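Local coordinates for protein saframycin Mx1 synthetase B (Legionella pneumophila subsp. pneumophila, PDB 3KXW) that is an AMP-binding enzyme of the ANL superfamily, also called fatty acid AMP ligase, with a large N-terminal part and a smaller C-terminal domain, at residues K183-S188 and L329-L334; K411-Q416 and H422-K427; Q108-N113 and L172-G177; Q9-V14 and I164-I169. One frame throughout, in Å; residues are numbered along the deposited sequence.

Contact 1: K183-S188 and L329-L334; sequences KGVMVS and LAEATL. With 1ZZ (5'-O-[(S)-(dodecanoyloxy)(hydroxy)phosphoryl]adenosine), chain B.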
loop_
_atom_site.group_PDB
_atom_site.type_symbol
_atom_site.label_atom_id
_atom_site.label_comp_id
_atom_site.label_asym_id
_atom_site.label_seq_id
_atom_site.Cartn_x
_atom_site.Cartn_y
_atom_site.Cartn_z
ATOM N N LYS A 183 0.675 10.286 -10.310
ATOM C CA LYS A 183 1.793 9.709 -11.074
ATOM C C LYS A 183 1.544 8.237 -11.338
ATOM O O LYS A 183 1.459 7.439 -10.397
ATOM C CB LYS A 183 3.104 9.849 -10.292
ATOM C CG LYS A 183 3.591 11.282 -10.107
ATOM C CD LYS A 183 4.776 11.278 -9.119
ATOM C CE LYS A 183 5.687 12.489 -9.285
ATOM N NZ LYS A 183 5.034 13.718 -8.755
ATOM N N GLY A 184 1.390 7.887 -12.614
ATOM C CA GLY A 184 1.182 6.512 -13.031
ATOM C C GLY A 184 2.495 5.880 -13.449
ATOM O O GLY A 184 3.029 6.151 -14.536
ATOM N N VAL A 185 3.043 5.064 -12.561
ATOM C CA VAL A 185 4.330 4.432 -12.807
ATOM C C VAL A 185 4.184 3.350 -13.879
ATOM O O VAL A 185 3.317 2.476 -13.784
ATOM C CB VAL A 185 4.890 3.817 -11.512
ATOM C CG1 VAL A 185 6.180 3.043 -11.807
ATOM C CG2 VAL A 185 5.087 4.925 -10.450
HETATM N N MSE A 186 5.019 3.432 -14.912
HETATM C CA MSE A 186 4.933 2.512 -16.038
HETATM C C MSE A 186 5.760 1.263 -15.753
HETATM O O MSE A 186 6.976 1.289 -15.883
HETATM C CB MSE A 186 5.457 3.219 -17.290
HETATM C CG MSE A 186 4.743 4.550 -17.507
HETATM SE SE MSE A 186 5.724 5.737 -18.753
HETATM C CE MSE A 186 5.732 4.649 -20.328
ATOM N N VAL A 187 5.089 0.186 -15.350
ATOM C CA VAL A 187 5.788 -1.066 -15.023
ATOM C C VAL A 187 5.801 -1.987 -16.231
ATOM O O VAL A 187 4.746 -2.409 -16.712
ATOM C CB VAL A 187 5.108 -1.776 -13.833
ATOM C CG1 VAL A 187 5.890 -3.036 -13.417
ATOM C CG2 VAL A 187 5.017 -0.804 -12.683
ATOM N N SER A 188 6.993 -2.273 -16.749
ATOM C CA SER A 188 7.100 -3.125 -17.936
ATOM C C SER A 188 6.943 -4.590 -17.554
ATOM O O SER A 188 6.998 -4.935 -16.382
ATOM C CB SER A 188 8.451 -2.908 -18.647
ATOM O OG SER A 188 9.508 -3.463 -17.885
ATOM N N LEU A 329 9.292 1.022 -3.276
ATOM C CA LEU A 329 8.382 2.025 -3.832
ATOM C C LEU A 329 7.957 1.633 -5.235
ATOM O O LEU A 329 8.617 0.830 -5.889
ATOM C CB LEU A 329 8.956 3.439 -3.826
ATOM C CG LEU A 329 10.402 3.893 -4.080
ATOM C CD1 LEU A 329 11.425 2.828 -4.514
ATOM C CD2 LEU A 329 10.498 5.207 -4.877
ATOM N N ALA A 330 6.861 2.224 -5.692
ATOM C CA ALA A 330 6.261 1.823 -6.964
ATOM C C ALA A 330 7.226 2.053 -8.122
ATOM O O ALA A 330 7.227 1.303 -9.083
ATOM C CB ALA A 330 4.988 2.583 -7.194
ATOM N N GLU A 331 8.032 3.110 -8.012
ATOM C CA GLU A 331 8.990 3.485 -9.068
ATOM C C GLU A 331 10.055 2.410 -9.276
ATOM O O GLU A 331 10.715 2.359 -10.320
ATOM C CB GLU A 331 9.640 4.847 -8.765
ATOM C CG GLU A 331 8.708 6.032 -8.998
ATOM C CD GLU A 331 7.869 6.376 -7.777
ATOM O OE1 GLU A 331 7.721 5.499 -6.886
ATOM O OE2 GLU A 331 7.365 7.530 -7.699
ATOM N N ALA A 332 10.233 1.554 -8.269
ATOM C CA ALA A 332 11.147 0.424 -8.390
ATOM C C ALA A 332 10.376 -0.897 -8.428
ATOM O O ALA A 332 10.896 -1.954 -8.052
ATOM C CB ALA A 332 12.158 0.427 -7.264
ATOM N N THR A 333 9.145 -0.814 -8.932
ATOM C CA THR A 333 8.199 -1.912 -8.988
ATOM C C THR A 333 7.683 -2.243 -7.602
ATOM O O THR A 333 6.520 -2.010 -7.309
ATOM C CB THR A 333 8.760 -3.159 -9.737
ATOM O OG1 THR A 333 9.107 -2.774 -11.072
ATOM C CG2 THR A 333 7.729 -4.210 -9.825
ATOM N N LEU A 334 8.548 -2.753 -6.728
ATOM C CA LEU A 334 8.132 -2.897 -5.338
ATOM C C LEU A 334 9.323 -3.039 -4.422
ATOM O O LEU A 334 9.746 -2.065 -3.817
ATOM C CB LEU A 334 7.182 -4.079 -5.148
ATOM C CG LEU A 334 6.582 -4.188 -3.734
ATOM C CD1 LEU A 334 5.623 -3.036 -3.459
ATOM C CD2 LEU A 334 5.878 -5.534 -3.597
HETATM P P 1ZZ B . 4.593 3.423 -2.624
HETATM C C1 1ZZ B . 4.861 -11.048 -0.490
HETATM N N1 1ZZ B . 8.338 3.633 2.596
HETATM O O1 1ZZ B . 5.117 1.441 -0.091
HETATM C C2 1ZZ B . 4.929 -9.617 0.061
HETATM N N2 1ZZ B . 8.861 1.475 2.860
HETATM O O2 1ZZ B . 4.856 1.796 -2.395
HETATM C C3 1ZZ B . 6.203 -8.888 -0.384
HETATM N N3 1ZZ B . 9.538 4.551 4.740
HETATM O O3 1ZZ B . 5.068 3.794 -3.940
HETATM C C4 1ZZ B . 6.053 -7.370 -0.207
HETATM N N4 1ZZ B . 10.573 2.774 5.996
HETATM O O4 1ZZ B . 3.008 3.693 -2.488
HETATM C C5 1ZZ B . 7.402 -6.632 -0.202
HETATM N N5 1ZZ B . 10.625 0.530 5.348
HETATM O O5 1ZZ B . 5.347 4.328 -1.444
HETATM C C6 1ZZ B . 7.139 -5.151 0.106
HETATM O O6 1ZZ B . 6.680 4.638 1.047
HETATM C C7 1ZZ B . 8.283 -4.135 0.344
HETATM O O7 1ZZ B . 8.704 6.701 1.396
HETATM C C8 1ZZ B . 7.941 -2.699 0.788
HETATM O O8 1ZZ B . 9.106 6.021 -0.951
HETATM C C9 1ZZ B . 7.574 -1.864 -0.449
HETATM C C10 1ZZ B . 6.576 -0.715 -0.170
HETATM C C11 1ZZ B . 6.092 -0.151 -1.536
HETATM C C12 1ZZ B . 5.703 1.327 -1.347
HETATM C C13 1ZZ B . 6.725 4.178 -1.180
HETATM C C14 1ZZ B . 7.102 5.018 -0.127
HETATM C C15 1ZZ B . 8.659 5.192 -0.002
HETATM C C16 1ZZ B . 8.853 5.608 1.236
HETATM C C17 1ZZ B . 7.892 4.780 1.942
HETATM C C18 1ZZ B . 8.241 2.278 2.079
HETATM C C19 1ZZ B . 9.382 2.294 3.995
HETATM C C20 1ZZ B . 9.112 3.551 3.799
HETATM C C21 1ZZ B . 10.198 4.190 5.813
HETATM C C22 1ZZ B . 10.223 1.905 5.194
#
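One wall of the ligand pocket, the loop 329-334 of the A5 core motif of ANL enzymes, rests with Ala330, Glu331 and Thr333 on Val185 and Val187 of strand 184-188. Val185 carries most of the contact and divides it between its two methyls. CG1, anti to the backbone N (chi1 175°), lies 3.4 Å from Ala330 O, the carbonyl that also accepts the backbone N-H of Thr333 in the tight turn. CG2 meets Ala330 CB at 4.0 Å and has Glu331 CG at 4.1 Å. The CA-CB bond of Glu331 points away from the strand, yet its chain crosses Val185 at about a right angle; the bend at chi2 (88°) keeps CD beside the same methyl, and carboxylate OE2 bonds to Tyr413 OH. The strand belongs to the antiparallel hairpin whose connecting loop carries the A3 motif, pairing through Val185 with Gln173. Further along it, Val187 CG1 touches Thr333 OG1 at 4.0 Å, a hydroxyl held by Ser408 O. The far side of the loop faces 1ZZ: Ala330 N donates to its phosphate oxygen O3 over 3.0 Å (156°), Leu329 CB lies 3.5 Å from ribose atom C13, and Leu334 CD1 packs 3.5 Å from C11 of the dodecanoyl chain.

Contact 2: K411-Q416 and H422-K427; sequences KGYWNQ and HAFAGK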
loop_
_atom_site.group_PDB
_atom_site.type_symbol
_atom_site.label_atom_id
_atom_site.label_comp_id
_atom_site.label_asym_id
_atom_site.label_seq_id
_atom_site.Cartn_x
_atom_site.Cartn_y
_atom_site.Cartn_z
ATOM N N LYS A 411 9.906 2.504 -15.958
ATOM C CA LYS A 411 10.208 3.249 -17.162
ATOM C C LYS A 411 9.919 4.767 -17.082
ATOM O O LYS A 411 10.386 5.547 -17.909
ATOM C CB LYS A 411 9.422 2.607 -18.328
ATOM C CG LYS A 411 9.501 3.358 -19.664
ATOM C CD LYS A 411 10.929 3.607 -20.093
ATOM C CE LYS A 411 10.985 4.034 -21.558
ATOM N NZ LYS A 411 12.406 4.197 -22.013
ATOM N N GLY A 412 9.147 5.194 -16.101
ATOM C CA GLY A 412 8.821 6.604 -15.986
ATOM C C GLY A 412 7.406 6.763 -15.467
ATOM O O GLY A 412 6.791 5.804 -15.033
ATOM N N TYR A 413 6.899 7.983 -15.510
ATOM C CA TYR A 413 5.519 8.260 -15.175
ATOM C C TYR A 413 4.757 8.517 -16.472
ATOM O O TYR A 413 5.215 9.300 -17.314
ATOM C CB TYR A 413 5.435 9.513 -14.308
ATOM C CG TYR A 413 6.184 9.425 -12.993
ATOM C CD1 TYR A 413 5.838 8.491 -12.017
ATOM C CD2 TYR A 413 7.208 10.311 -12.714
ATOM C CE1 TYR A 413 6.530 8.447 -10.799
ATOM C CE2 TYR A 413 7.889 10.274 -11.524
ATOM C CZ TYR A 413 7.553 9.340 -10.565
ATOM O OH TYR A 413 8.265 9.349 -9.372
ATOM N N TRP A 414 3.595 7.886 -16.616
ATOM C CA TRP A 414 2.817 8.018 -17.850
ATOM C C TRP A 414 2.549 9.479 -18.211
ATOM O O TRP A 414 1.944 10.204 -17.441
ATOM C CB TRP A 414 1.491 7.262 -17.756
ATOM C CG TRP A 414 0.810 7.227 -19.080
ATOM C CD1 TRP A 414 -0.195 8.041 -19.515
ATOM C CD2 TRP A 414 1.117 6.349 -20.159
ATOM N NE1 TRP A 414 -0.537 7.713 -20.807
ATOM C CE2 TRP A 414 0.254 6.681 -21.226
ATOM C CE3 TRP A 414 2.040 5.322 -20.328
ATOM C CZ2 TRP A 414 0.278 6.002 -22.451
ATOM C CZ3 TRP A 414 2.060 4.637 -21.548
ATOM C CH2 TRP A 414 1.184 4.991 -22.593
ATOM N N ASN A 415 3.038 9.900 -19.371
ATOM C CA ASN A 415 2.721 11.227 -19.893
ATOM C C ASN A 415 3.130 12.385 -18.966
ATOM O O ASN A 415 2.461 13.410 -18.920
ATOM C CB ASN A 415 1.212 11.306 -20.193
ATOM C CG ASN A 415 0.866 12.469 -21.090
ATOM O OD1 ASN A 415 1.620 12.788 -22.000
ATOM N ND2 ASN A 415 -0.262 13.135 -20.821
ATOM N N GLN A 416 4.214 12.205 -18.221
ATOM C CA GLN A 416 4.760 13.256 -17.356
ATOM C C GLN A 416 6.272 13.305 -17.549
ATOM O O GLN A 416 7.044 12.787 -16.732
ATOM C CB GLN A 416 4.400 13.038 -15.881
ATOM C CG GLN A 416 2.891 13.158 -15.570
ATOM C CD GLN A 416 2.597 13.372 -14.098
ATOM O OE1 GLN A 416 3.129 14.290 -13.482
ATOM N NE2 GLN A 416 1.717 12.546 -13.535
ATOM N N HIS A 422 12.986 14.192 -13.589
ATOM C CA HIS A 422 13.200 14.564 -12.177
ATOM C C HIS A 422 13.493 13.355 -11.277
ATOM O O HIS A 422 14.245 13.470 -10.309
ATOM C CB HIS A 422 11.965 15.325 -11.668
ATOM C CG HIS A 422 12.103 15.895 -10.284
ATOM N ND1 HIS A 422 12.682 17.124 -10.033
ATOM C CD2 HIS A 422 11.711 15.413 -9.079
ATOM C CE1 HIS A 422 12.671 17.358 -8.732
ATOM N NE2 HIS A 422 12.084 16.337 -8.129
ATOM N N ALA A 423 12.935 12.194 -11.605
ATOM C CA ALA A 423 13.036 11.042 -10.708
ATOM C C ALA A 423 13.861 9.871 -11.234
ATOM O O ALA A 423 14.496 9.151 -10.456
ATOM C CB ALA A 423 11.615 10.553 -10.322
ATOM N N PHE A 424 13.816 9.640 -12.541
ATOM C CA PHE A 424 14.421 8.456 -13.124
ATOM C C PHE A 424 15.762 8.714 -13.841
ATOM O O PHE A 424 16.294 7.816 -14.514
ATOM C CB PHE A 424 13.452 7.791 -14.110
ATOM C CG PHE A 424 12.238 7.174 -13.460
ATOM C CD1 PHE A 424 12.252 5.845 -13.057
ATOM C CD2 PHE A 424 11.079 7.922 -13.260
ATOM C CE1 PHE A 424 11.133 5.265 -12.464
ATOM C CE2 PHE A 424 9.947 7.354 -12.673
ATOM C CZ PHE A 424 9.978 6.017 -12.269
ATOM N N ALA A 425 16.303 9.915 -13.708
ATOM C CA ALA A 425 17.548 10.235 -14.412
ATOM C C ALA A 425 18.658 10.702 -13.474
ATOM O O ALA A 425 19.425 11.599 -13.809
ATOM C CB ALA A 425 17.298 11.291 -15.511
ATOM N N GLY A 426 18.733 10.112 -12.287
ATOM C CA GLY A 426 19.747 10.499 -11.328
ATOM C C GLY A 426 21.153 10.159 -11.807
ATOM O O GLY A 426 21.410 9.045 -12.219
ATOM N N LYS A 427 22.066 11.125 -11.761
ATOM C CA LYS A 427 23.452 10.864 -12.180
ATOM C C LYS A 427 24.418 11.318 -11.110
ATOM O O LYS A 427 24.284 12.419 -10.575
ATOM C CB LYS A 427 23.796 11.591 -13.491
ATOM C CG LYS A 427 23.145 11.015 -14.720
ATOM C CD LYS A 427 23.732 9.654 -15.074
ATOM C CE LYS A 427 25.194 9.788 -15.500
ATOM N NZ LYS A 427 25.736 8.507 -16.058
#
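Gly412 and Phe424 bring their CA atoms to 6.6 Å of each other where the loop after strand 400-405 folds back, through a type II turn from Tyr413 to Gln416 closed by Gln416 N to Tyr413 O (3.2 Å), into helix 417-424. Gly412 CA sits over a face of the Phe424 ring, 3.9 Å from its centroid and 23° off the normal, a CH-pi contact. The same ring turns its edge to Tyr413 in a T-shaped pair: the centroids are 5.2 Å apart, the planes stand at 72°, and Phe424 CE2 comes down on the tyrosine face, 3.8 Å from Tyr413 CE2. The loop carries the C-terminal end of the A6 core motif of ANL enzymes, Lys411 to Trp414, and Gln416 is the N-cap of the helix it leads into. Thr420 of that helix bonds through OG1 to both Tyr413 N and Gln416 O. One residue before the phenylalanine, the methyl of Ala423 packs obliquely on the phenol, with CB 3.7 Å from Tyr413 OH, the hydroxyl that is hydrogen-bonded to Glu331. Phe424 also reaches the side chain of Glu331.

Contact 3: Q108-N113 and L172-G177; sequences QRIVTN and LQYTSG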
loop_
_atom_site.group_PDB
_atom_site.type_symbol
_atom_site.label_atom_id
_atom_site.label_comp_id
_atom_site.label_asym_id
_atom_site.label_seq_id
_atom_site.Cartn_x
_atom_site.Cartn_y
_atom_site.Cartn_z
ATOM N N GLN A 108 -11.079 10.861 -12.013
ATOM C CA GLN A 108 -11.109 11.743 -13.170
ATOM C C GLN A 108 -9.704 12.184 -13.594
ATOM O O GLN A 108 -9.404 12.293 -14.784
ATOM C CB GLN A 108 -11.973 12.985 -12.887
ATOM C CG GLN A 108 -11.854 14.049 -13.976
ATOM C CD GLN A 108 -12.488 13.599 -15.280
ATOM O OE1 GLN A 108 -11.801 13.321 -16.271
ATOM N NE2 GLN A 108 -13.802 13.496 -15.277
ATOM N N ARG A 109 -8.840 12.471 -12.624
ATOM C CA ARG A 109 -7.479 12.882 -12.973
ATOM C C ARG A 109 -6.714 11.729 -13.613
ATOM O O ARG A 109 -5.899 11.943 -14.489
ATOM C CB ARG A 109 -6.719 13.426 -11.754
ATOM C CG ARG A 109 -7.264 14.738 -11.210
ATOM C CD ARG A 109 -6.701 15.057 -9.820
ATOM N NE ARG A 109 -7.498 16.114 -9.205
ATOM C CZ ARG A 109 -7.363 17.399 -9.508
ATOM N NH1 ARG A 109 -6.433 17.780 -10.373
ATOM N NH2 ARG A 109 -8.144 18.310 -8.935
ATOM N N ILE A 110 -6.993 10.507 -13.174
ATOM C CA ILE A 110 -6.346 9.329 -13.749
ATOM C C ILE A 110 -6.852 9.064 -15.174
ATOM O O ILE A 110 -6.078 8.766 -16.089
ATOM C CB ILE A 110 -6.508 8.112 -12.829
ATOM C CG1 ILE A 110 -5.552 8.251 -11.645
ATOM C CG2 ILE A 110 -6.236 6.811 -13.582
ATOM C CD1 ILE A 110 -5.702 7.169 -10.572
ATOM N N VAL A 111 -8.150 9.218 -15.376
ATOM C CA VAL A 111 -8.688 9.109 -16.727
ATOM C C VAL A 111 -8.083 10.144 -17.675
ATOM O O VAL A 111 -7.723 9.827 -18.797
ATOM C CB VAL A 111 -10.242 9.175 -16.738
ATOM C CG1 VAL A 111 -10.792 9.332 -18.191
ATOM C CG2 VAL A 111 -10.807 7.941 -16.067
ATOM N N THR A 112 -7.960 11.381 -17.223
ATOM C CA THR A 112 -7.408 12.416 -18.088
ATOM C C THR A 112 -5.950 12.120 -18.455
ATOM O O THR A 112 -5.532 12.340 -19.580
ATOM C CB THR A 112 -7.527 13.775 -17.414
ATOM O OG1 THR A 112 -8.919 14.020 -17.123
ATOM C CG2 THR A 112 -6.966 14.895 -18.322
ATOM N N ASN A 113 -5.186 11.630 -17.485
ATOM C CA ASN A 113 -3.781 11.325 -17.707
ATOM C C ASN A 113 -3.599 10.108 -18.632
ATOM O O ASN A 113 -2.873 10.174 -19.628
ATOM C CB ASN A 113 -3.068 11.128 -16.354
ATOM C CG ASN A 113 -1.571 10.851 -16.495
ATOM O OD1 ASN A 113 -0.835 11.587 -17.160
ATOM N ND2 ASN A 113 -1.118 9.790 -15.862
ATOM N N LEU A 172 -0.089 0.437 -15.275
ATOM C CA LEU A 172 0.260 1.658 -14.583
ATOM C C LEU A 172 -0.077 1.511 -13.116
ATOM O O LEU A 172 -1.198 1.163 -12.786
ATOM C CB LEU A 172 -0.521 2.830 -15.149
ATOM C CG LEU A 172 -0.299 3.156 -16.619
ATOM C CD1 LEU A 172 -1.033 4.457 -17.002
ATOM C CD2 LEU A 172 1.184 3.251 -16.950
ATOM N N GLN A 173 0.876 1.765 -12.232
ATOM C CA GLN A 173 0.502 1.846 -10.834
ATOM C C GLN A 173 0.593 3.280 -10.329
ATOM O O GLN A 173 1.664 3.891 -10.315
ATOM C CB GLN A 173 1.269 0.852 -9.944
ATOM C CG GLN A 173 2.777 0.841 -10.003
ATOM C CD GLN A 173 3.402 -0.159 -8.967
ATOM O OE1 GLN A 173 2.695 -0.677 -8.098
ATOM N NE2 GLN A 173 4.708 -0.437 -9.083
ATOM N N TYR A 174 -0.555 3.816 -9.943
ATOM C CA TYR A 174 -0.616 5.185 -9.454
ATOM C C TYR A 174 -0.242 5.260 -7.985
ATOM O O TYR A 174 -0.734 4.478 -7.172
ATOM C CB TYR A 174 -2.003 5.776 -9.724
ATOM C CG TYR A 174 -2.127 6.208 -11.155
ATOM C CD1 TYR A 174 -1.785 7.488 -11.533
ATOM C CD2 TYR A 174 -2.549 5.328 -12.134
ATOM C CE1 TYR A 174 -1.877 7.892 -12.841
ATOM C CE2 TYR A 174 -2.645 5.724 -13.452
ATOM C CZ TYR A 174 -2.298 6.994 -13.804
ATOM O OH TYR A 174 -2.378 7.386 -15.125
ATOM N N THR A 175 0.653 6.179 -7.638
ATOM C CA THR A 175 1.144 6.246 -6.268
ATOM C C THR A 175 0.245 7.154 -5.460
ATOM O O THR A 175 -0.578 7.879 -6.023
ATOM C CB THR A 175 2.564 6.809 -6.202
ATOM O OG1 THR A 175 2.566 8.137 -6.736
ATOM C CG2 THR A 175 3.518 5.946 -7.004
ATOM N N SER A 176 0.403 7.135 -4.143
ATOM C CA SER A 176 -0.261 8.137 -3.321
ATOM C C SER A 176 0.518 9.438 -3.456
ATOM O O SER A 176 1.626 9.480 -4.016
ATOM C CB SER A 176 -0.309 7.715 -1.852
ATOM O OG SER A 176 1.000 7.682 -1.303
ATOM N N GLY A 177 -0.039 10.504 -2.916
ATOM C CA GLY A 177 0.614 11.771 -3.044
ATOM C C GLY A 177 0.359 12.217 -4.460
ATOM O O GLY A 177 -0.396 11.579 -5.203
#
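Helix-on-strand packing through a CH-pi contact joins Ile110, on helix 101-114, to Tyr174 at the end of strand 169-174. The isoleucine covers one face of the phenol ring: CG1 stands over the middle, 3.8 Å from the centroid and only 10° off the normal. Its two methyls, CD1 and CG2, spread over the same ring, CD1 toward the root, 3.7 Å from Tyr174 CG, and CG2 toward the hydroxyl end, 3.8 Å from Tyr174 CE2. With CG1 beside the backbone N (chi1 -76°) and CG2 anti to it, the branched side chain lies lengthwise over the ring, the two side chains running past each other in opposite directions. Val93 of the adjacent strand 91-95 touches both residues. Tyr174 begins the YTSGST sequence, built of serines, threonines and a glycine, of the A3 core motif, the P-loop-like segment of ANL enzymes, which continues through Thr175, Ser176 and Gly177. Asn113, one helical turn on from Ile110, brings its amide to the edge of the ring near the hydroxyl, with the amide plane 83° from that of the ring.

Contact 4: Q9-V14 and I164-I169; sequences QCQSLV and IKSNDI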
loop_
_atom_site.group_PDB
_atom_site.type_symbol
_atom_site.label_atom_id
_atom_site.label_comp_id
_atom_site.label_asym_id
_atom_site.label_seq_id
_atom_site.Cartn_x
_atom_site.Cartn_y
_atom_site.Cartn_z
ATOM N N GLN A 9 11.952 -19.124 -17.845
ATOM C CA GLN A 9 12.209 -18.822 -19.243
ATOM C C GLN A 9 11.109 -17.968 -19.883
ATOM O O GLN A 9 11.312 -17.383 -20.952
ATOM C CB GLN A 9 12.439 -20.120 -20.033
ATOM C CG GLN A 9 13.799 -20.786 -19.718
ATOM C CD GLN A 9 13.913 -22.231 -20.234
ATOM O OE1 GLN A 9 13.017 -22.736 -20.918
ATOM N NE2 GLN A 9 15.013 -22.900 -19.891
ATOM N N CYS A 10 9.954 -17.880 -19.230
ATOM C CA CYS A 10 8.834 -17.134 -19.792
ATOM C C CYS A 10 9.169 -15.655 -19.832
ATOM O O CYS A 10 9.856 -15.148 -18.953
ATOM C CB CYS A 10 7.551 -17.351 -18.971
ATOM S SG CYS A 10 6.868 -19.006 -19.059
ATOM N N GLN A 11 8.678 -14.957 -20.846
ATOM C CA GLN A 11 9.063 -13.568 -21.035
ATOM C C GLN A 11 8.025 -12.600 -20.492
ATOM O O GLN A 11 8.277 -11.405 -20.411
ATOM C CB GLN A 11 9.354 -13.294 -22.513
ATOM C CG GLN A 11 10.534 -14.107 -23.002
ATOM C CD GLN A 11 11.795 -13.760 -22.244
ATOM O OE1 GLN A 11 12.390 -14.608 -21.559
ATOM N NE2 GLN A 11 12.212 -12.503 -22.349
ATOM N N SER A 12 6.854 -13.120 -20.133
ATOM C CA SER A 12 5.859 -12.310 -19.458
ATOM C C SER A 12 5.067 -13.140 -18.462
ATOM O O SER A 12 5.060 -14.363 -18.530
ATOM C CB SER A 12 4.900 -11.691 -20.464
ATOM O OG SER A 12 4.023 -12.688 -20.979
ATOM N N LEU A 13 4.369 -12.463 -17.549
ATOM C CA LEU A 13 3.511 -13.157 -16.602
ATOM C C LEU A 13 2.411 -13.909 -17.336
ATOM O O LEU A 13 1.921 -14.931 -16.856
ATOM C CB LEU A 13 2.887 -12.153 -15.626
ATOM C CG LEU A 13 2.042 -12.787 -14.522
ATOM C CD1 LEU A 13 2.895 -13.722 -13.670
ATOM C CD2 LEU A 13 1.395 -11.667 -13.667
ATOM N N VAL A 14 2.014 -13.396 -18.494
ATOM C CA VAL A 14 0.994 -14.084 -19.309
ATOM C C VAL A 14 1.400 -15.542 -19.567
ATOM O O VAL A 14 0.602 -16.471 -19.369
ATOM C CB VAL A 14 0.734 -13.373 -20.647
ATOM C CG1 VAL A 14 -0.152 -14.238 -21.579
ATOM C CG2 VAL A 14 0.067 -12.005 -20.407
ATOM N N ILE A 164 4.102 -9.945 -26.991
ATOM C CA ILE A 164 4.581 -9.149 -25.873
ATOM C C ILE A 164 6.094 -9.143 -25.812
ATOM O O ILE A 164 6.719 -10.199 -25.862
ATOM C CB ILE A 164 4.043 -9.693 -24.541
ATOM C CG1 ILE A 164 2.526 -9.688 -24.571
ATOM C CG2 ILE A 164 4.529 -8.827 -23.408
ATOM C CD1 ILE A 164 1.890 -10.329 -23.318
ATOM N N LYS A 165 6.673 -7.947 -25.749
ATOM C CA LYS A 165 8.105 -7.781 -25.565
ATOM C C LYS A 165 8.419 -7.370 -24.129
ATOM O O LYS A 165 7.604 -6.713 -23.465
ATOM C CB LYS A 165 8.652 -6.735 -26.519
ATOM C CG LYS A 165 8.454 -7.082 -27.994
ATOM C CD LYS A 165 8.987 -5.967 -28.870
ATOM C CE LYS A 165 10.521 -5.963 -28.908
ATOM N NZ LYS A 165 11.102 -7.293 -29.271
ATOM N N SER A 166 9.605 -7.749 -23.673
ATOM C CA SER A 166 10.050 -7.461 -22.311
ATOM C C SER A 166 9.812 -6.029 -21.894
ATOM O O SER A 166 9.332 -5.758 -20.783
ATOM C CB SER A 166 11.548 -7.770 -22.156
ATOM O OG SER A 166 11.764 -9.150 -22.094
ATOM N N ASN A 167 10.173 -5.101 -22.769
ATOM C CA ASN A 167 10.114 -3.697 -22.397
ATOM C C ASN A 167 8.745 -3.058 -22.541
ATOM O O ASN A 167 8.556 -1.923 -22.133
ATOM C CB ASN A 167 11.159 -2.898 -23.164
ATOM C CG ASN A 167 12.529 -3.046 -22.573
ATOM O OD1 ASN A 167 12.679 -3.222 -21.353
ATOM N ND2 ASN A 167 13.546 -2.972 -23.421
ATOM N N ASP A 168 7.789 -3.791 -23.104
ATOM C CA ASP A 168 6.425 -3.297 -23.207
ATOM C C ASP A 168 5.856 -3.005 -21.815
ATOM O O ASP A 168 6.073 -3.765 -20.887
ATOM C CB ASP A 168 5.512 -4.340 -23.853
ATOM C CG ASP A 168 5.754 -4.519 -25.356
ATOM O OD1 ASP A 168 6.464 -3.706 -25.966
ATOM O OD2 ASP A 168 5.211 -5.496 -25.911
ATOM N N ILE A 169 5.091 -1.937 -21.686
ATOM C CA ILE A 169 4.440 -1.636 -20.414
ATOM C C ILE A 169 3.293 -2.610 -20.147
ATOM O O ILE A 169 2.473 -2.856 -21.036
ATOM C CB ILE A 169 3.918 -0.176 -20.422
ATOM C CG1 ILE A 169 5.063 0.787 -20.746
ATOM C CG2 ILE A 169 3.216 0.166 -19.117
ATOM C CD1 ILE A 169 6.355 0.543 -19.963
HETATM O O HOH W 1 10.499 -10.183 -19.932
#
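Ile164 packs closely on Val14 and Ser12, whereas a few residues away Gln11 and Ser166 meet at the surface through a water. On the close side Ile164 CD1, at the end of an extended side chain (chi2 175°), touches Val14 CG2 at 3.8 Å and Ser12 OG at 3.9 Å, while Ile164 CG2 lies alongside Ser12 CB at 4.1 Å. Ser12 is the N-cap of helix 13-23, its hydroxyl bonding weakly to Asp15 N. The isoleucine thus lies against the first turn of that helix. Towards solvent the backbones come nearest, at Gln11 and Ser166, but the side chains make little direct contact: a water gives a 2.6 Å bond to Gln11 O and stands 2.7 Å from Ser166 OG. Ser166 belongs to a type I turn from Lys165 to Asp168, in which Lys165 N also donates to Asp168 OD2 at 2.9 Å, nearly straight (173°) but from above the carboxylate plane. The N-terminal region is therefore joined to 164-169 by the apolar contact of Ile164 and by a shared water at Ser166, while the turn secures its own shape.

In the fold
Contacts 1, 2 and 3 cluster round the ligand pocket. Contact 1, which holds three pocket residues, is the hub: its centre lies about 10 Å from the centre of contact 2 and about 12 Å from that of contact 3. The bond between Glu331 OE2 and Tyr413 OH, 2.6 Å long, ties contact 1 to contact 2, and that of Val185 N with Gln173 O, 2.9 Å, ties it to contact 3. Tyr413 and Tyr174 lie farther back, their side chains about 8 and 9 Å from 1ZZ. Contact 4 stands apart, its centre about 16 Å from that of contact 1; its segment 164-169 runs directly into the strand of contact 3, and Asp168 O packs on Ser188 CB.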